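Local coordinates for In2-1 family protein, glutathione transferase lambda3 (Populus trichocarpa, PDB 4PQI) that binds glutathione and, as a monomeric Lambda-class glutathione transferase, probably catalyses glutathione-dependent thiol-transfer reactions, at residues 31-36 and 58-63; 44-49 and 179-184; 85-90 and 101-106. All coordinates share one frame; numbering follows the deposited sequence.

Contact 1 (31-36 and 58-63). With CA (calcium ion), chain E.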
ATOM      1  N   GLY A  31      17.150  19.453   3.085  1.00 43.88           N
ATOM      2  CA  GLY A  31      16.543  19.782   1.808  1.00 47.12           C
ATOM      3  C   GLY A  31      16.274  18.581   0.918  1.00 47.59           C
ATOM      4  O   GLY A  31      15.669  18.714  -0.146  1.00 50.50           O
ATOM      5  N   THR A  32      16.736  17.409   1.344  1.00 41.20           N
ATOM      6  CA  THR A  32      16.491  16.179   0.609  1.00 41.61           C
ATOM      7  C   THR A  32      15.223  15.537   1.119  1.00 43.13           C
ATOM      8  O   THR A  32      15.035  15.381   2.334  1.00 45.56           O
ATOM      9  CB  THR A  32      17.630  15.157   0.804  1.00 43.70           C
ATOM     10  OG1 THR A  32      18.853  15.689   0.287  1.00 43.99           O
ATOM     11  CG2 THR A  32      17.304  13.862   0.080  1.00 44.49           C
ATOM     12  N   THR A  33      14.352  15.160   0.186  1.00 43.79           N
ATOM     13  CA  THR A  33      13.073  14.533   0.513  1.00 41.61           C
ATOM     14  C   THR A  33      13.220  13.038   0.847  1.00 38.31           C
ATOM     15  O   THR A  33      13.817  12.278   0.087  1.00 40.14           O
ATOM     16  CB  THR A  33      12.084  14.739  -0.638  1.00 39.55           C
ATOM     17  OG1 THR A  33      11.827  16.145  -0.787  1.00 42.79           O
ATOM     18  CG2 THR A  33      10.783  14.000  -0.379  1.00 36.65           C
ATOM     19  N   LYS A  34      12.678  12.618   1.989  1.00 36.50           N
ATOM     20  CA  LYS A  34      12.907  11.258   2.466  1.00 37.26           C
ATOM     21  C   LYS A  34      11.617  10.571   2.906  1.00 36.13           C
ATOM     22  O   LYS A  34      10.778  11.174   3.567  1.00 40.93           O
ATOM     23  CB  LYS A  34      13.912  11.255   3.634  1.00 36.28           C
ATOM     24  CG  LYS A  34      15.208  12.034   3.370  1.00 37.02           C
ATOM     25  CD  LYS A  34      16.252  11.768   4.454  1.00 37.94           C
ATOM     26  CE  LYS A  34      17.419  12.754   4.337  1.00 40.11           C
ATOM     27  NZ  LYS A  34      16.960  14.161   4.519  1.00 38.74           N
ATOM     28  N   LEU A  35      11.476   9.305   2.531  1.00 36.42           N
ATOM     29  CA  LEU A  35      10.382   8.460   3.014  1.00 34.14           C
ATOM     30  C   LEU A  35      10.900   7.438   4.029  1.00 35.82           C
ATOM     31  O   LEU A  35      11.583   6.480   3.652  1.00 36.34           O
ATOM     32  CB  LEU A  35       9.749   7.725   1.829  1.00 32.15           C
ATOM     33  CG  LEU A  35       8.593   6.784   2.177  1.00 35.95           C
ATOM     34  CD1 LEU A  35       7.419   7.579   2.769  1.00 35.83           C
ATOM     35  CD2 LEU A  35       8.158   6.010   0.938  1.00 38.48           C
ATOM     36  N   TYR A  36      10.596   7.656   5.310  1.00 37.93           N
ATOM     37  CA  TYR A  36      10.968   6.725   6.380  1.00 36.97           C
ATOM     38  C   TYR A  36       9.988   5.566   6.306  1.00 35.58           C
ATOM     39  O   TYR A  36       8.771   5.774   6.288  1.00 33.75           O
ATOM     40  CB  TYR A  36      10.903   7.418   7.753  1.00 34.68           C
ATOM     41  CG  TYR A  36      11.920   8.531   7.870  1.00 32.92           C
ATOM     42  CD1 TYR A  36      13.207   8.276   8.334  1.00 30.56           C
ATOM     43  CD2 TYR A  36      11.620   9.817   7.454  1.00 30.70           C
ATOM     44  CE1 TYR A  36      14.162   9.295   8.410  1.00 32.73           C
ATOM     45  CE2 TYR A  36      12.563  10.841   7.522  1.00 35.04           C
ATOM     46  CZ  TYR A  36      13.832  10.572   7.999  1.00 34.19           C
ATOM     47  OH  TYR A  36      14.766  11.586   8.066  1.00 37.37           O
ATOM     48  N   ASP A  58      14.043   9.075  -7.702  1.00 51.98           N
ATOM     49  CA  ASP A  58      15.212   9.885  -7.398  1.00 54.64           C
ATOM     50  C   ASP A  58      14.872  11.032  -6.458  1.00 51.14           C
ATOM     51  O   ASP A  58      15.691  11.409  -5.621  1.00 52.24           O
ATOM     52  CB  ASP A  58      15.877  10.429  -8.662  1.00 64.57           C
ATOM     53  CG  ASP A  58      17.293  10.899  -8.398  1.00 78.33           C
ATOM     54  OD1 ASP A  58      18.209  10.045  -8.414  1.00 84.96           O
ATOM     55  OD2 ASP A  58      17.490  12.108  -8.144  1.00 81.07           O
ATOM     56  N   GLU A  59      13.670  11.584  -6.611  1.00 44.81           N
ATOM     57  CA  GLU A  59      13.192  12.685  -5.771  1.00 45.09           C
ATOM     58  C   GLU A  59      13.000  12.296  -4.302  1.00 44.68           C
ATOM     59  O   GLU A  59      13.340  13.062  -3.390  1.00 47.17           O
ATOM     60  CB  GLU A  59      11.862  13.231  -6.317  1.00 46.33           C
ATOM     61  CG  GLU A  59      11.968  14.001  -7.629  1.00 52.79           C
ATOM     62  CD  GLU A  59      12.043  13.096  -8.850  1.00 54.06           C
ATOM     63  OE1 GLU A  59      11.980  11.857  -8.685  1.00 47.73           O
ATOM     64  OE2 GLU A  59      12.154  13.630  -9.976  1.00 58.57           O
ATOM     65  N   ILE A  60      12.457  11.104  -4.084  1.00 41.23           N
ATOM     66  CA  ILE A  60      12.093  10.645  -2.747  1.00 42.16           C
ATOM     67  C   ILE A  60      12.998   9.512  -2.283  1.00 45.36           C
ATOM     68  O   ILE A  60      12.812   8.355  -2.666  1.00 46.38           O
ATOM     69  CB  ILE A  60      10.630  10.162  -2.716  1.00 37.99           C
ATOM     70  CG1 ILE A  60       9.682  11.279  -3.172  1.00 36.84           C
ATOM     71  CG2 ILE A  60      10.249   9.620  -1.316  1.00 39.97           C
ATOM     72  CD1 ILE A  60       8.234  10.814  -3.392  1.00 39.87           C
ATOM     73  N   LYS A  61      13.969   9.848  -1.441  1.00 43.87           N
ATOM     74  CA  LYS A  61      14.912   8.865  -0.935  1.00 42.29           C
ATOM     75  C   LYS A  61      14.220   7.932   0.058  1.00 42.10           C
ATOM     76  O   LYS A  61      13.466   8.386   0.919  1.00 40.95           O
ATOM     77  CB  LYS A  61      16.093   9.565  -0.265  1.00 42.93           C
ATOM     78  CG  LYS A  61      16.863  10.532  -1.166  1.00 46.50           C
ATOM     79  CD  LYS A  61      17.318   9.852  -2.454  1.00 52.85           C
ATOM     80  CE  LYS A  61      18.178  10.762  -3.328  1.00 56.57           C
ATOM     81  NZ  LYS A  61      18.461  10.111  -4.651  1.00 58.10           N
ATOM     82  N   LEU A  62      14.457   6.626  -0.056  1.00 39.97           N
ATOM     83  CA  LEU A  62      13.979   5.699   0.976  1.00 39.77           C
ATOM     84  C   LEU A  62      14.935   5.630   2.190  1.00 40.41           C
ATOM     85  O   LEU A  62      16.156   5.582   2.039  1.00 39.47           O
ATOM     86  CB  LEU A  62      13.801   4.297   0.399  1.00 39.72           C
ATOM     87  CG  LEU A  62      12.853   4.169  -0.784  1.00 41.03           C
ATOM     88  CD1 LEU A  62      12.789   2.723  -1.260  1.00 39.40           C
ATOM     89  CD2 LEU A  62      11.475   4.678  -0.401  1.00 40.09           C
ATOM     90  N   VAL A  63      14.363   5.634   3.383  1.00 40.56           N
ATOM     91  CA  VAL A  63      15.106   5.346   4.605  1.00 37.71           C
ATOM     92  C   VAL A  63      14.393   4.176   5.267  1.00 36.33           C
ATOM     93  O   VAL A  63      13.457   4.380   6.038  1.00 34.40           O
ATOM     94  CB  VAL A  63      15.093   6.556   5.562  1.00 38.85           C
ATOM     95  CG1 VAL A  63      15.954   6.277   6.793  1.00 37.85           C
ATOM     96  CG2 VAL A  63      15.575   7.812   4.843  1.00 40.43           C
TER
HETATM   97 CA    CA E 304      11.895  11.536 -11.192  1.00 49.97          CA
HETATM   98  O   HOH W   1      15.058  14.877  -2.555  1.00 42.42           O
HETATM   99  O   HOH W   2      13.007   9.647 -10.470  1.00 45.85           O
HETATM  100  O   HOH W   3      14.464  12.159 -11.457  1.00 49.54           O
HETATM  101  O   HOH W   4      11.690  10.826 -13.580  1.00 50.04           O
HETATM  102  O   HOH W   5      10.116  13.180 -11.840  1.00 57.16           O

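Contact 2 (44-49 and 179-184)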
ATOM      1  N   ALA A  44       3.181   1.521   4.484  1.00 32.84           N
ATOM      2  CA  ALA A  44       4.285   2.138   3.756  1.00 35.53           C
ATOM      3  C   ALA A  44       4.313   1.705   2.283  1.00 35.86           C
ATOM      4  O   ALA A  44       4.644   2.495   1.399  1.00 31.70           O
ATOM      5  CB  ALA A  44       5.612   1.804   4.434  1.00 34.67           C
ATOM      6  N   GLN A  45       3.966   0.447   2.020  1.00 35.03           N
ATOM      7  CA  GLN A  45       3.950  -0.032   0.647  1.00 35.78           C
ATOM      8  C   GLN A  45       3.059   0.831  -0.237  1.00 35.76           C
ATOM      9  O   GLN A  45       3.411   1.089  -1.382  1.00 34.81           O
ATOM     10  CB  GLN A  45       3.505  -1.487   0.570  1.00 33.18           C
ATOM     11  CG  GLN A  45       3.673  -2.089  -0.818  1.00 35.55           C
ATOM     12  CD  GLN A  45       3.255  -3.530  -0.864  1.00 39.98           C
ATOM     13  OE1 GLN A  45       2.729  -4.063   0.121  1.00 43.56           O
ATOM     14  NE2 GLN A  45       3.509  -4.191  -1.994  1.00 36.51           N
ATOM     15  N   ARG A  46       1.923   1.278   0.301  1.00 33.96           N
ATOM     16  CA  ARG A  46       1.060   2.218  -0.417  1.00 31.53           C
ATOM     17  C   ARG A  46       1.878   3.388  -0.960  1.00 33.99           C
ATOM     18  O   ARG A  46       1.795   3.717  -2.129  1.00 34.65           O
ATOM     19  CB  ARG A  46      -0.037   2.757   0.492  1.00 30.91           C
ATOM     20  CG  ARG A  46      -1.154   1.789   0.830  1.00 28.85           C
ATOM     21  CD  ARG A  46      -1.953   2.324   2.015  1.00 34.22           C
ATOM     22  NE  ARG A  46      -3.207   1.595   2.250  1.00 36.54           N
ATOM     23  CZ  ARG A  46      -4.002   1.794   3.299  1.00 36.57           C
ATOM     24  NH1 ARG A  46      -3.667   2.679   4.238  1.00 37.90           N
ATOM     25  NH2 ARG A  46      -5.122   1.095   3.430  1.00 35.52           N
ATOM     26  N   VAL A  47       2.681   4.011  -0.105  1.00 30.55           N
ATOM     27  CA  VAL A  47       3.404   5.201  -0.533  1.00 33.59           C
ATOM     28  C   VAL A  47       4.515   4.813  -1.499  1.00 32.39           C
ATOM     29  O   VAL A  47       4.780   5.518  -2.488  1.00 34.29           O
ATOM     30  CB  VAL A  47       3.976   5.971   0.665  1.00 34.99           C
ATOM     31  CG1 VAL A  47       4.538   7.303   0.204  1.00 33.46           C
ATOM     32  CG2 VAL A  47       2.890   6.181   1.721  1.00 34.40           C
ATOM     33  N   TRP A  48       5.142   3.673  -1.230  1.00 34.53           N
ATOM     34  CA  TRP A  48       6.186   3.137  -2.098  1.00 36.48           C
ATOM     35  C   TRP A  48       5.726   2.968  -3.560  1.00 38.93           C
ATOM     36  O   TRP A  48       6.389   3.428  -4.484  1.00 34.91           O
ATOM     37  CB  TRP A  48       6.662   1.811  -1.519  1.00 35.54           C
ATOM     38  CG  TRP A  48       7.904   1.248  -2.124  1.00 38.25           C
ATOM     39  CD1 TRP A  48       8.657   1.779  -3.139  1.00 36.60           C
ATOM     40  CD2 TRP A  48       8.541   0.023  -1.752  1.00 42.11           C
ATOM     41  NE1 TRP A  48       9.720   0.959  -3.413  1.00 39.84           N
ATOM     42  CE2 TRP A  48       9.673  -0.124  -2.575  1.00 42.46           C
ATOM     43  CE3 TRP A  48       8.261  -0.965  -0.803  1.00 42.35           C
ATOM     44  CZ2 TRP A  48      10.528  -1.224  -2.473  1.00 47.18           C
ATOM     45  CZ3 TRP A  48       9.109  -2.046  -0.702  1.00 43.40           C
ATOM     46  CH2 TRP A  48      10.223  -2.173  -1.533  1.00 46.43           C
ATOM     47  N   ILE A  49       4.591   2.299  -3.755  1.00 39.43           N
ATOM     48  CA  ILE A  49       4.024   2.110  -5.081  1.00 43.03           C
ATOM     49  C   ILE A  49       3.725   3.448  -5.762  1.00 40.67           C
ATOM     50  O   ILE A  49       4.007   3.617  -6.951  1.00 37.47           O
ATOM     51  CB  ILE A  49       2.707   1.303  -5.009  1.00 39.02           C
ATOM     52  CG1 ILE A  49       2.948  -0.034  -4.300  1.00 40.79           C
ATOM     53  CG2 ILE A  49       2.106   1.115  -6.411  1.00 34.72           C
ATOM     54  CD1 ILE A  49       1.654  -0.699  -3.785  1.00 37.21           C
ATOM     55  N   ASP A 179      -6.817   1.659  -5.937  1.00 35.19           N
ATOM     56  CA  ASP A 179      -6.141   0.380  -6.150  1.00 36.73           C
ATOM     57  C   ASP A 179      -4.913   0.254  -5.249  1.00 34.52           C
ATOM     58  O   ASP A 179      -4.723  -0.756  -4.585  1.00 36.74           O
ATOM     59  CB  ASP A 179      -5.738   0.222  -7.620  1.00 38.52           C
ATOM     60  CG  ASP A 179      -6.906   0.477  -8.564  1.00 40.42           C
ATOM     61  OD1 ASP A 179      -7.882  -0.302  -8.503  1.00 35.70           O
ATOM     62  OD2 ASP A 179      -6.852   1.450  -9.354  1.00 41.23           O
ATOM     63  N   ILE A 180      -4.106   1.305  -5.223  1.00 40.13           N
ATOM     64  CA  ILE A 180      -2.877   1.336  -4.429  1.00 40.19           C
ATOM     65  C   ILE A 180      -3.153   1.186  -2.932  1.00 39.33           C
ATOM     66  O   ILE A 180      -2.408   0.509  -2.219  1.00 36.33           O
ATOM     67  CB  ILE A 180      -2.087   2.643  -4.718  1.00 29.60           C
ATOM     68  CG1 ILE A 180      -1.663   2.650  -6.185  1.00 30.02           C
ATOM     69  CG2 ILE A 180      -0.908   2.823  -3.731  1.00 35.31           C
ATOM     70  CD1 ILE A 180      -1.035   3.928  -6.694  1.00 30.13           C
ATOM     71  N   ALA A 181      -4.221   1.820  -2.456  1.00 36.10           N
ATOM     72  CA  ALA A 181      -4.593   1.748  -1.043  1.00 36.58           C
ATOM     73  C   ALA A 181      -4.907   0.312  -0.605  1.00 35.16           C
ATOM     74  O   ALA A 181      -4.520  -0.111   0.496  1.00 34.66           O
ATOM     75  CB  ALA A 181      -5.796   2.674  -0.755  1.00 36.48           C
ATOM     76  N   TYR A 182      -5.583  -0.440  -1.475  1.00 32.21           N
ATOM     77  CA  TYR A 182      -6.036  -1.789  -1.134  1.00 36.72           C
ATOM     78  C   TYR A 182      -5.057  -2.937  -1.392  1.00 35.31           C
ATOM     79  O   TYR A 182      -5.003  -3.912  -0.620  1.00 33.85           O
ATOM     80  CB  TYR A 182      -7.371  -2.086  -1.828  1.00 37.68           C
ATOM     81  CG  TYR A 182      -8.516  -1.434  -1.106  1.00 38.04           C
ATOM     82  CD1 TYR A 182      -9.079  -2.035   0.002  1.00 37.07           C
ATOM     83  CD2 TYR A 182      -9.005  -0.193  -1.504  1.00 40.06           C
ATOM     84  CE1 TYR A 182     -10.111  -1.439   0.682  1.00 35.79           C
ATOM     85  CE2 TYR A 182     -10.040   0.416  -0.824  1.00 37.71           C
ATOM     86  CZ  TYR A 182     -10.585  -0.218   0.270  1.00 36.84           C
ATOM     87  OH  TYR A 182     -11.613   0.357   0.971  1.00 36.91           O
ATOM     88  N   ILE A 183      -4.314  -2.843  -2.485  1.00 35.60           N
ATOM     89  CA  ILE A 183      -3.492  -3.972  -2.920  1.00 38.59           C
ATOM     90  C   ILE A 183      -2.495  -4.527  -1.883  1.00 41.52           C
ATOM     91  O   ILE A 183      -2.323  -5.739  -1.817  1.00 40.04           O
ATOM     92  CB  ILE A 183      -2.821  -3.747  -4.333  1.00 37.06           C
ATOM     93  CG1 ILE A 183      -2.278  -5.062  -4.899  1.00 37.63           C
ATOM     94  CG2 ILE A 183      -1.671  -2.748  -4.267  1.00 40.50           C
ATOM     95  CD1 ILE A 183      -3.314  -6.136  -5.143  1.00 40.68           C
ATOM     96  N   PRO A 184      -1.849  -3.667  -1.057  1.00 44.16           N
ATOM     97  CA  PRO A 184      -0.908  -4.307  -0.123  1.00 40.83           C
ATOM     98  C   PRO A 184      -1.594  -5.249   0.863  1.00 38.18           C
ATOM     99  O   PRO A 184      -1.007  -6.249   1.308  1.00 39.89           O
ATOM    100  CB  PRO A 184      -0.308  -3.118   0.645  1.00 40.27           C
ATOM    101  CG  PRO A 184      -0.497  -1.945  -0.264  1.00 43.82           C
ATOM    102  CD  PRO A 184      -1.824  -2.199  -0.919  1.00 42.92           C
TER

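Contact 3 (85-90 and 101-106)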
ATOM      1  N   PRO A  85       4.595   4.713   7.315  1.00 30.99           N
ATOM      2  CA  PRO A  85       5.531   5.688   6.734  1.00 31.24           C
ATOM      3  C   PRO A  85       5.434   7.107   7.296  1.00 33.39           C
ATOM      4  O   PRO A  85       4.398   7.521   7.808  1.00 36.30           O
ATOM      5  CB  PRO A  85       5.122   5.715   5.269  1.00 31.18           C
ATOM      6  CG  PRO A  85       3.633   5.417   5.296  1.00 29.98           C
ATOM      7  CD  PRO A  85       3.450   4.432   6.419  1.00 33.95           C
ATOM      8  N   SER A  86       6.519   7.860   7.155  1.00 34.05           N
ATOM      9  CA  SER A  86       6.447   9.298   7.300  1.00 36.62           C
ATOM     10  C   SER A  86       7.275   9.907   6.173  1.00 35.29           C
ATOM     11  O   SER A  86       8.227   9.311   5.687  1.00 32.62           O
ATOM     12  CB  SER A  86       6.932   9.761   8.688  1.00 34.45           C
ATOM     13  OG  SER A  86       8.308   9.451   8.867  1.00 32.26           O
ATOM     14  N   LEU A  87       6.881  11.086   5.731  1.00 31.89           N
ATOM     15  CA  LEU A  87       7.569  11.721   4.632  1.00 34.07           C
ATOM     16  C   LEU A  87       8.181  13.037   5.089  1.00 35.88           C
ATOM     17  O   LEU A  87       7.494  13.880   5.673  1.00 31.76           O
ATOM     18  CB  LEU A  87       6.599  11.993   3.496  1.00 34.68           C
ATOM     19  CG  LEU A  87       7.218  12.590   2.232  1.00 36.16           C
ATOM     20  CD1 LEU A  87       7.874  11.489   1.407  1.00 34.85           C
ATOM     21  CD2 LEU A  87       6.117  13.279   1.444  1.00 36.14           C
ATOM     22  N   GLU A  88       9.470  13.195   4.800  1.00 31.70           N
ATOM     23  CA  GLU A  88      10.203  14.418   5.086  1.00 33.92           C
ATOM     24  C   GLU A  88      10.243  15.279   3.840  1.00 36.97           C
ATOM     25  O   GLU A  88      10.890  14.910   2.848  1.00 35.81           O
ATOM     26  CB  GLU A  88      11.640  14.084   5.506  1.00 30.50           C
ATOM     27  CG  GLU A  88      12.523  15.322   5.733  1.00 33.14           C
ATOM     28  CD  GLU A  88      13.936  14.964   6.118  1.00 37.74           C
ATOM     29  OE1 GLU A  88      14.141  13.803   6.542  1.00 39.83           O
ATOM     30  OE2 GLU A  88      14.839  15.838   5.996  1.00 37.19           O
ATOM     31  N   HIS A  89       9.570  16.428   3.886  1.00 36.48           N
ATOM     32  CA  HIS A  89       9.450  17.286   2.703  1.00 40.08           C
ATOM     33  C   HIS A  89       9.002  18.685   3.131  1.00 41.84           C
ATOM     34  O   HIS A  89       8.140  18.817   3.992  1.00 42.77           O
ATOM     35  CB  HIS A  89       8.443  16.671   1.725  1.00 40.25           C
ATOM     36  CG  HIS A  89       8.272  17.437   0.450  1.00 38.88           C
ATOM     37  ND1 HIS A  89       9.277  17.572  -0.485  1.00 39.87           N
ATOM     38  CD2 HIS A  89       7.205  18.108  -0.047  1.00 34.03           C
ATOM     39  CE1 HIS A  89       8.836  18.293  -1.501  1.00 40.95           C
ATOM     40  NE2 HIS A  89       7.579  18.631  -1.260  1.00 37.96           N
ATOM     41  N   ASN A  90       9.601  19.723   2.548  1.00 38.74           N
ATOM     42  CA  ASN A  90       9.221  21.111   2.860  1.00 41.07           C
ATOM     43  C   ASN A  90       9.309  21.442   4.359  1.00 43.46           C
ATOM     44  O   ASN A  90       8.464  22.151   4.891  1.00 41.66           O
ATOM     45  CB  ASN A  90       7.819  21.440   2.340  1.00 42.81           C
ATOM     46  CG  ASN A  90       7.773  21.649   0.832  1.00 45.06           C
ATOM     47  OD1 ASN A  90       8.775  21.504   0.135  1.00 43.17           O
ATOM     48  ND2 ASN A  90       6.593  21.986   0.326  1.00 45.69           N
ATOM     49  N   ILE A 101      -0.257   9.380   0.080  1.00 28.12           N
ATOM     50  CA  ILE A 101      -0.444   9.083  -1.343  1.00 29.22           C
ATOM     51  C   ILE A 101      -1.264  10.184  -2.018  1.00 33.82           C
ATOM     52  O   ILE A 101      -1.058  10.534  -3.190  1.00 36.10           O
ATOM     53  CB  ILE A 101      -1.015   7.668  -1.598  1.00 30.22           C
ATOM     54  CG1 ILE A 101      -2.435   7.501  -1.049  1.00 33.21           C
ATOM     55  CG2 ILE A 101      -0.082   6.603  -0.981  1.00 34.29           C
ATOM     56  CD1 ILE A 101      -3.027   6.117  -1.350  1.00 36.12           C
ATOM     57  N   LYS A 102      -2.157  10.769  -1.245  1.00 30.74           N
ATOM     58  CA  LYS A 102      -2.921  11.920  -1.732  1.00 33.46           C
ATOM     59  C   LYS A 102      -2.030  13.121  -1.977  1.00 35.11           C
ATOM     60  O   LYS A 102      -2.239  13.877  -2.928  1.00 37.30           O
ATOM     61  CB  LYS A 102      -4.008  12.282  -0.733  1.00 35.89           C
ATOM     62  CG  LYS A 102      -5.287  11.507  -0.939  1.00 43.80           C
ATOM     63  CD  LYS A 102      -6.100  11.517   0.334  1.00 48.62           C
ATOM     64  CE  LYS A 102      -7.481  10.933   0.113  1.00 53.73           C
ATOM     65  NZ  LYS A 102      -8.175  10.698   1.419  1.00 56.31           N
ATOM     66  N   TYR A 103      -1.025  13.277  -1.120  1.00 32.99           N
ATOM     67  CA  TYR A 103      -0.111  14.423  -1.182  1.00 36.55           C
ATOM     68  C   TYR A 103       0.873  14.316  -2.355  1.00 38.65           C
ATOM     69  O   TYR A 103       1.160  15.318  -3.044  1.00 39.92           O
ATOM     70  CB  TYR A 103       0.624  14.534   0.153  1.00 38.81           C
ATOM     71  CG  TYR A 103       1.601  15.685   0.285  1.00 42.97           C
ATOM     72  CD1 TYR A 103       1.228  16.992  -0.022  1.00 41.26           C
ATOM     73  CD2 TYR A 103       2.883  15.466   0.763  1.00 39.48           C
ATOM     74  CE1 TYR A 103       2.131  18.045   0.127  1.00 43.37           C
ATOM     75  CE2 TYR A 103       3.776  16.503   0.924  1.00 41.82           C
ATOM     76  CZ  TYR A 103       3.400  17.787   0.604  1.00 44.04           C
ATOM     77  OH  TYR A 103       4.317  18.812   0.761  1.00 47.37           O
ATOM     78  N   LEU A 104       1.395  13.106  -2.576  1.00 36.35           N
ATOM     79  CA  LEU A 104       2.195  12.842  -3.766  1.00 38.71           C
ATOM     80  C   LEU A 104       1.383  13.177  -5.012  1.00 40.52           C
ATOM     81  O   LEU A 104       1.878  13.865  -5.902  1.00 40.04           O
ATOM     82  CB  LEU A 104       2.682  11.393  -3.807  1.00 40.33           C
ATOM     83  CG  LEU A 104       3.714  10.988  -2.738  1.00 41.23           C
ATOM     84  CD1 LEU A 104       4.446   9.677  -3.108  1.00 38.83           C
ATOM     85  CD2 LEU A 104       4.703  12.121  -2.510  1.00 40.15           C
ATOM     86  N   GLU A 105       0.138  12.705  -5.069  1.00 41.26           N
ATOM     87  CA  GLU A 105      -0.728  12.987  -6.222  1.00 42.37           C
ATOM     88  C   GLU A 105      -1.096  14.470  -6.428  1.00 45.36           C
ATOM     89  O   GLU A 105      -1.213  14.926  -7.571  1.00 45.82           O
ATOM     90  CB  GLU A 105      -1.984  12.104  -6.199  1.00 41.34           C
ATOM     91  CG  GLU A 105      -3.066  12.452  -7.256  1.00 44.11           C
ATOM     92  CD  GLU A 105      -2.644  12.184  -8.716  1.00 45.82           C
ATOM     93  OE1 GLU A 105      -1.645  11.456  -8.947  1.00 44.60           O
ATOM     94  OE2 GLU A 105      -3.334  12.693  -9.634  1.00 47.55           O
ATOM     95  N   SER A 106      -1.291  15.223  -5.348  1.00 43.54           N
ATOM     96  CA  SER A 106      -1.706  16.623  -5.488  1.00 48.56           C
ATOM     97  C   SER A 106      -0.541  17.603  -5.705  1.00 50.25           C
ATOM     98  O   SER A 106      -0.719  18.672  -6.302  1.00 52.88           O
ATOM     99  CB  SER A 106      -2.521  17.071  -4.271  1.00 48.47           C
ATOM    100  OG  SER A 106      -1.725  17.001  -3.097  1.00 48.77           O
TER
HETATM  101  O   HOH W   6       5.280  18.620   3.222  1.00 54.33           O
HETATM  102  O   HOH W   7       4.152  21.822   2.077  1.00 51.92           O

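Contact 1 (31-36 and 58-63)
The carbonyl oxygen of Lys61 is held by two neighbours on the adjoining strand. The amide N of Leu35 meets Lys61 O at 2.7 Å in an almost straight bond (171° at the hydrogen), and CA of Lys34 adds a C-H contact to Lys61 O at 3.3 Å. Bonds from Lys61 N to Thr33 O and from Val63 N to Leu35 O, each 2.9 Å, complete a parallel pairing. Next to it a water takes the N-H of Thr33 and donates to Glu59 O at 2.6 Å. These are the two parallel strands of a beta-alpha-beta unit, joined through helix 42-54, in the thioredoxin-like domain of the glutathione transferase fold. On the face turned to that helix, Leu35 holds CG anti to the backbone N (chi1 179°), and its CD2 lies beside Leu62 CD2 at 3.8 Å, both side chains pointing the same way. Over the reverse face Val63 runs alongside Tyr36, CG1 being 3.7 Å from Tyr36 CD1, while CG2 packs against CB and CD of Lys34. The bent end of Lys34 carries NZ to Thr32 O and Pro27 O and into salt bridges with Asp30 and Glu88. An alanine in place of Lys34 would lose this ammonium group and is likely to leave both carboxylates without a shared counter-charge. Just ahead of Ile60, Glu59 grips a calcium ion with both carboxylate oxygens, OE2 at 2.4 Å from the metal; four waters and Gly55 O also bind the ion.

Contact 2 (44-49 and 179-184)
Ile49 sits at the apolar centre of the contact, its CD1 meeting Ile183 CG2 at 3.9 Å roughly at right angles, and its CG2 sliding past Ile180 CG1 in the opposite direction at 4.1 Å. Segments 44-49 and 179-184 cross at 134° with their axes 8.5 Å apart, joining helix 42-54 of the thioredoxin-like domain to helix 177-197 of the all-helical C-terminal domain. Pro184, which kinks its helix and has no N-H to offer Ile180 O, presents its ring to both neighbours: CG lies 3.9 Å from Arg46 CG, and CB touches Gln45 OE1 at 3.2 Å. That amide oxygen accepts its hydrogen bond from Arg188. At the polar edge Arg46 stretches out from CG to NE, laying the guanidinium edge-on to Ala181 O. NE reaches Ala181 O at 2.8 Å on a lone pair in the carbonyl plane, and NH2 adds a weak bond to the same oxygen. NH1 turns instead to Ser97, a residue of the glutathione pocket, and the arginine side chain itself lies about 4 Å from the bound tripeptide. A buried positive group thus ties helix 42-54 to the C-terminal domain through one uncharged carbonyl oxygen, and its charge is likely to favour the nearby anionic glutathione.

Contact 3 (85-90 and 101-106)
Leu87 and Tyr103 face each other with CA atoms 10.0 Å apart, because strand 86-89 and helix 101-106 run at 34° with their axes 11.0 Å apart, a gap that side chains must span. Leu87 sends CD2 to the rim of the tyrosine ring, 4.0 Å from Tyr103 CD2, and also touches Leu104. With CG anti to its backbone N (chi1 -179°), Tyr103 reaches out from the helix to the strand end. There its OH lies at the edge of the imidazole, in plane, 3.1 Å from His89 CD2, and the two rings meet rim to rim with neither over the other's face. The imidazole is oriented by ND1, which is hydrogen-bonded to Thr33 OG1 on the neighbouring strand. At the other end of the segment Pro85, preceded by the cis peptide bond characteristic of thioredoxin-like domains, touches glutathione. No direct hydrogen bond joins the two segments. Water bridges instead: one molecule lies 2.6 Å from Tyr103 OH and donates to His89 O, and another accepts from Asn90 ND2 and pairs with the same hydroxyl. The phenol therefore works with two chemistries, its ring edge packing against Leu87 while its oxygen couples helix to strand through solvent.

Helix 42-54 lies between the sheet and the C-terminal helix 177-197. Contact 1 pairs the strands before and after it, contact 2 carries it onto the C-terminal helical domain, and contact 3 sets helix 97-107 beside the third strand of the same sheet. Strands 33-37 and 86-89 are neighbours, so contacts 1 and 3 have centres only about 10 Å apart. The centre of contact 2 lies about 17 Å from that of contact 1 and 13 Å from that of contact 3, near the middle of the molecule. Along the chain contact 1 closes before contact 3 opens, and contact 3 is nested within the long loop closed by contact 2. Helix 42-54 thereby joins sheet and domain interface, with contacts 2 and 3 bordering the glutathione pocket through Arg46 and Pro85.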